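Local coordinates for uricase (Arthrobacter globiformis, PDB 2YZC), which catalyses the oxidation of urate by molecular oxygen to 5-hydroxyisourate, releasing hydrogen peroxide on the way to allantoin, at residues Asn18-Ala23 with Gly50-Ala55; Asn61-Ala66 with Phe100-Gly105. All blocks are in the same frame, centred on the assembly; numbering follows the deposited sequence.

Contact 1 of 2, residues Asn18-Ala23 with Gly50-Ala55; sequences NQYGKA and GDFEAA
The extended strand residues Asn18-Ala23 and Gly50-Ala55, running from the end of strand 38-50 into helix 53-57 with Phe52 at its N-cap position, come nearest at Asn18 and Phe52, whose CA atoms lie 8.1 Å apart, and no direct hydrogen bond joins them. Phe52 and Tyr20 form a T-shaped pair, planes at 83° and centroids 5.0 Å apart. The tyrosine supplies the edge: its CE1 stands over one face of the phenylalanine, toward the rim, 3.5 Å from CZ. Phe52 CG is anti to its own carbonyl carbon (chi1 -62°), turning the ring into the strand. The amide oxygen of Asn18 meets the same ring at its edge, OD1 to CD1 3.7 Å. Two waters span the gap. One accepts from Gly50 N and can donate to Asn18 O; the other accepts from Asn18 ND2 (3.0 Å) and Phe52 N and donates to Gly50 O (2.7 Å). Asn18 ND2 also bonds to Gly16 O. An alanine in place of Phe52 would probably leave the Tyr20 edge without its aromatic face and open a gap beside Asn18. The hydroxyl of Tyr20 bonds to Val65 O, and its side chain also touches Thr67 and Gln70 of helix 67-78. Strand 13-31 pairs with strand 38-50 and continues the sheet into a second subunit, with Lys22, assigned to the charge relay system, touching the allantoate further along.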
# COMPACT_ATOMS: atom_id res chain seq x y z
N ASN A 18 23.40 -2.64 -17.67
CA ASN A 18 22.25 -3.53 -17.65
C ASN A 18 22.45 -4.65 -16.64
O ASN A 18 23.58 -4.99 -16.28
CB ASN A 18 22.02 -4.12 -19.05
CG ASN A 18 23.14 -5.03 -19.51
OD1 ASN A 18 23.15 -6.23 -19.22
ND2 ASN A 18 24.11 -4.47 -20.24
N GLN A 19 21.34 -5.20 -16.17
CA GLN A 19 21.36 -6.28 -15.19
C GLN A 19 19.99 -6.94 -15.19
O GLN A 19 19.00 -6.34 -15.59
CB GLN A 19 21.69 -5.75 -13.79
CG GLN A 19 20.73 -4.68 -13.27
CD GLN A 19 21.20 -4.07 -11.96
OE1 GLN A 19 22.40 -4.00 -11.68
NE2 GLN A 19 20.25 -3.59 -11.15
N TYR A 20 19.93 -8.19 -14.74
CA TYR A 20 18.66 -8.89 -14.71
C TYR A 20 18.74 -10.04 -13.72
O TYR A 20 19.83 -10.55 -13.42
CB TYR A 20 18.32 -9.45 -16.09
CG TYR A 20 19.02 -10.76 -16.35
CD1 TYR A 20 20.40 -10.81 -16.58
CD2 TYR A 20 18.33 -11.97 -16.29
CE1 TYR A 20 21.07 -12.02 -16.72
CE2 TYR A 20 18.98 -13.19 -16.42
CZ TYR A 20 20.35 -13.21 -16.63
OH TYR A 20 21.00 -14.42 -16.74
N GLY A 21 17.58 -10.48 -13.24
CA GLY A 21 17.55 -11.59 -12.31
C GLY A 21 16.18 -11.78 -11.72
O GLY A 21 15.19 -11.29 -12.26
N LYS A 22 16.11 -12.49 -10.60
CA LYS A 22 14.84 -12.73 -9.94
C LYS A 22 14.75 -11.81 -8.73
O LYS A 22 15.68 -11.76 -7.91
CB LYS A 22 14.73 -14.18 -9.47
CG LYS A 22 13.34 -14.54 -8.98
CD LYS A 22 12.35 -14.65 -10.14
CE LYS A 22 12.48 -16.01 -10.83
NZ LYS A 22 11.59 -16.15 -12.03
N ALA A 23 13.64 -11.10 -8.61
CA ALA A 23 13.46 -10.19 -7.49
C ALA A 23 12.42 -10.70 -6.50
O ALA A 23 11.49 -11.42 -6.87
CB ALA A 23 13.04 -8.81 -8.00
N GLY A 50 27.23 -8.65 -16.74
CA GLY A 50 28.25 -9.27 -17.55
C GLY A 50 28.00 -9.02 -19.02
O GLY A 50 27.46 -7.97 -19.39
N ASP A 51 28.37 -9.97 -19.86
CA ASP A 51 28.17 -9.83 -21.29
C ASP A 51 26.82 -10.38 -21.72
O ASP A 51 26.67 -11.58 -21.97
CB ASP A 51 29.29 -10.53 -22.06
CG ASP A 51 29.01 -10.60 -23.54
OD1 ASP A 51 28.34 -9.68 -24.07
OD2 ASP A 51 29.45 -11.58 -24.18
N PHE A 52 25.83 -9.49 -21.82
CA PHE A 52 24.48 -9.86 -22.21
C PHE A 52 24.06 -9.10 -23.46
O PHE A 52 22.87 -8.88 -23.70
CB PHE A 52 23.52 -9.58 -21.06
CG PHE A 52 23.82 -10.38 -19.82
CD1 PHE A 52 24.16 -9.74 -18.62
CD2 PHE A 52 23.81 -11.77 -19.85
CE1 PHE A 52 24.48 -10.48 -17.49
CE2 PHE A 52 24.13 -12.51 -18.72
CZ PHE A 52 24.47 -11.86 -17.54
N GLU A 53 25.04 -8.72 -24.25
CA GLU A 53 24.82 -7.98 -25.49
C GLU A 53 23.86 -8.69 -26.45
O GLU A 53 22.86 -8.11 -26.87
CB GLU A 53 26.17 -7.75 -26.18
CG GLU A 53 26.11 -6.92 -27.46
CD GLU A 53 25.83 -5.46 -27.19
OE1 GLU A 53 26.27 -4.95 -26.15
OE2 GLU A 53 25.18 -4.82 -28.04
N ALA A 54 24.18 -9.93 -26.78
CA ALA A 54 23.36 -10.72 -27.71
C ALA A 54 21.94 -10.96 -27.23
O ALA A 54 21.00 -11.03 -28.03
CB ALA A 54 24.04 -12.06 -28.00
N ALA A 55 21.78 -11.12 -25.92
CA ALA A 55 20.45 -11.34 -25.35
C ALA A 55 19.56 -10.15 -25.67
O ALA A 55 18.37 -10.31 -25.96
CB ALA A 55 20.55 -11.53 -23.84
O HOH W 1 25.48 -6.46 -17.67
O HOH W 2 26.05 -6.57 -21.22

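Contact 2 of 2, residues Asn61-Ala66 with Phe100-Gly105; sequences NAHVVA and FDWVTG. With 1AL (allantoate ion), chain L.
His63 and Trp102 are brought face to face by unlike first torsions: His63 CG lies anti to its carbonyl carbon (chi1 -70°), whereas Trp102 CG is wedged between backbone N and carbonyl carbon (chi1 59°), each at a type I beta turn. The result is an offset stack. The imidazole and the five-membered ring of the indole are nearly parallel, 9° apart, with centroids separated by 4.2 Å. His63 CB sits over the pyrrole part as a CH-pi contact, 3.6 Å from the centroid of that five-membered ring, and Trp102 CB lies over the imidazole face in a longer CH-pi contact. Over the opposite face of the indole lies Phe100 CB, offset toward the rim. Trp102 NE1 also donates to His63 O at 2.6 Å, but the bond is strongly bent and weak. That carbonyl receives a second weak bond from Val65 N.

Val65 and Phe100 approach from opposite directions. The CG2 methyl of Val65 stands over the centre of the Phe100 ring, 3.6 Å from the centroid, nearly on the ring normal, and is about equally far from all six carbons. Next along the chain, Ala66 precedes helix 67-78 and borders the allantoate, its CA 3.3 Å from N11 of the ligand; Leu174 of the second subunit packs on Ala66. Apart from the bent N-H bond, adhesion between the two segments is by aromatic faces and aliphatic C-H groups. Their mutual placement therefore probably depends on ring packing more than on directional bonds, whereas Val65 O makes its hydrogen bonds elsewhere, to Tyr20 OH and Gln70 NE2.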
# COMPACT_ATOMS: atom_id res chain seq x y z
N ASN A 61 19.69 -16.28 -26.00
CA ASN A 61 19.76 -16.56 -24.57
C ASN A 61 20.86 -17.49 -24.05
O ASN A 61 20.79 -17.95 -22.92
CB ASN A 61 18.40 -17.09 -24.09
CG ASN A 61 17.29 -16.08 -24.29
OD1 ASN A 61 17.40 -14.93 -23.86
ND2 ASN A 61 16.21 -16.50 -24.95
N ALA A 62 21.88 -17.74 -24.87
CA ALA A 62 22.98 -18.62 -24.47
C ALA A 62 23.64 -18.19 -23.15
O ALA A 62 24.05 -19.04 -22.35
CB ALA A 62 24.02 -18.70 -25.58
N HIS A 63 23.76 -16.88 -22.94
CA HIS A 63 24.39 -16.36 -21.73
C HIS A 63 23.40 -16.08 -20.60
O HIS A 63 23.81 -15.76 -19.48
CB HIS A 63 25.12 -15.04 -22.03
CG HIS A 63 26.34 -15.20 -22.87
ND1 HIS A 63 26.75 -16.42 -23.37
CD2 HIS A 63 27.25 -14.29 -23.30
CE1 HIS A 63 27.86 -16.25 -24.07
NE2 HIS A 63 28.19 -14.97 -24.04
N VAL A 64 22.11 -16.21 -20.88
CA VAL A 64 21.10 -15.89 -19.88
C VAL A 64 20.72 -16.97 -18.87
O VAL A 64 19.85 -17.80 -19.12
CB VAL A 64 19.80 -15.38 -20.55
CG1 VAL A 64 18.80 -14.93 -19.50
CG2 VAL A 64 20.12 -14.23 -21.49
N VAL A 65 21.40 -16.96 -17.73
CA VAL A 65 21.10 -17.89 -16.66
C VAL A 65 19.68 -17.49 -16.25
O VAL A 65 19.46 -16.39 -15.72
CB VAL A 65 22.06 -17.70 -15.47
CG1 VAL A 65 21.62 -18.57 -14.30
CG2 VAL A 65 23.49 -18.05 -15.89
N ALA A 66 18.72 -18.37 -16.50
CA ALA A 66 17.32 -18.09 -16.20
C ALA A 66 17.08 -17.49 -14.82
O ALA A 66 17.72 -17.88 -13.84
CB ALA A 66 16.49 -19.37 -16.35
N PHE A 100 30.05 -18.68 -13.96
CA PHE A 100 29.85 -18.37 -15.36
C PHE A 100 30.87 -17.34 -15.83
O PHE A 100 30.95 -16.24 -15.27
CB PHE A 100 28.42 -17.85 -15.55
CG PHE A 100 27.37 -18.81 -15.07
CD1 PHE A 100 26.93 -19.85 -15.89
CD2 PHE A 100 26.84 -18.70 -13.79
CE1 PHE A 100 25.98 -20.77 -15.43
CE2 PHE A 100 25.90 -19.62 -13.32
CZ PHE A 100 25.47 -20.66 -14.14
N ASP A 101 31.65 -17.69 -16.84
CA ASP A 101 32.68 -16.79 -17.35
C ASP A 101 32.18 -15.44 -17.84
O ASP A 101 32.87 -14.43 -17.69
CB ASP A 101 33.48 -17.47 -18.47
CG ASP A 101 34.25 -18.68 -17.98
OD1 ASP A 101 34.92 -18.57 -16.93
OD2 ASP A 101 34.20 -19.73 -18.65
N TRP A 102 30.99 -15.40 -18.42
CA TRP A 102 30.44 -14.14 -18.92
C TRP A 102 29.79 -13.29 -17.84
O TRP A 102 29.47 -12.12 -18.07
CB TRP A 102 29.45 -14.41 -20.06
CG TRP A 102 28.30 -15.27 -19.66
CD1 TRP A 102 27.14 -14.87 -19.07
CD2 TRP A 102 28.20 -16.70 -19.81
NE1 TRP A 102 26.32 -15.95 -18.83
CE2 TRP A 102 26.95 -17.09 -19.28
CE3 TRP A 102 29.05 -17.68 -20.33
CZ2 TRP A 102 26.53 -18.42 -19.26
CZ3 TRP A 102 28.63 -19.01 -20.31
CH2 TRP A 102 27.38 -19.36 -19.78
N VAL A 103 29.60 -13.86 -16.65
CA VAL A 103 29.02 -13.13 -15.52
C VAL A 103 30.20 -12.54 -14.75
O VAL A 103 30.95 -13.27 -14.09
CB VAL A 103 28.20 -14.06 -14.60
CG1 VAL A 103 27.78 -13.31 -13.34
CG2 VAL A 103 26.98 -14.56 -15.35
N THR A 104 30.37 -11.23 -14.85
CA THR A 104 31.49 -10.54 -14.22
C THR A 104 31.17 -9.93 -12.86
O THR A 104 32.08 -9.50 -12.14
CB THR A 104 32.02 -9.43 -15.13
OG1 THR A 104 30.95 -8.53 -15.47
CG2 THR A 104 32.58 -10.02 -16.41
N GLY A 105 29.90 -9.89 -12.50
CA GLY A 105 29.52 -9.32 -11.23
C GLY A 105 28.02 -9.37 -11.06
O GLY A 105 27.34 -10.16 -11.71
C1 1AL L . 13.29 -13.60 -19.60
O2 1AL L . 13.05 -13.26 -20.77
N3 1AL L . 14.50 -13.38 -19.01
N4 1AL L . 12.21 -14.20 -18.95
C5 1AL L . 12.11 -13.69 -16.35
O6 1AL L . 12.71 -12.59 -16.39
O7 1AL L . 11.57 -14.19 -15.36
C8 1AL L . 12.33 -14.63 -17.57
C9 1AL L . 13.50 -16.63 -16.72
O10 1AL L . 13.29 -17.53 -15.89
N11 1AL L . 14.75 -16.13 -16.97
N12 1AL L . 12.50 -16.07 -17.46

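From the N terminus, strand 13-31 turns back along strand 38-50, and contact 1 closes this hairpin where the chain leaves it for helix 53-57. Contact 2 opens only afterwards: the loop 61-66 leads into helices 67-78 and 85-99, and Phe100-Gly105 brings the chain back into strand 103-117, closing the helical excursion. The two contacts thus follow in series, neither nested nor crossed, with centres about 8 Å apart. They meet directly where Asp51 N bonds to Trp102 O and Asp51 O packs on His63 CD2. Together they tie strand 13-31, the loop before helix 67-78 and the start of strand 103-117 together, beside the second subunit.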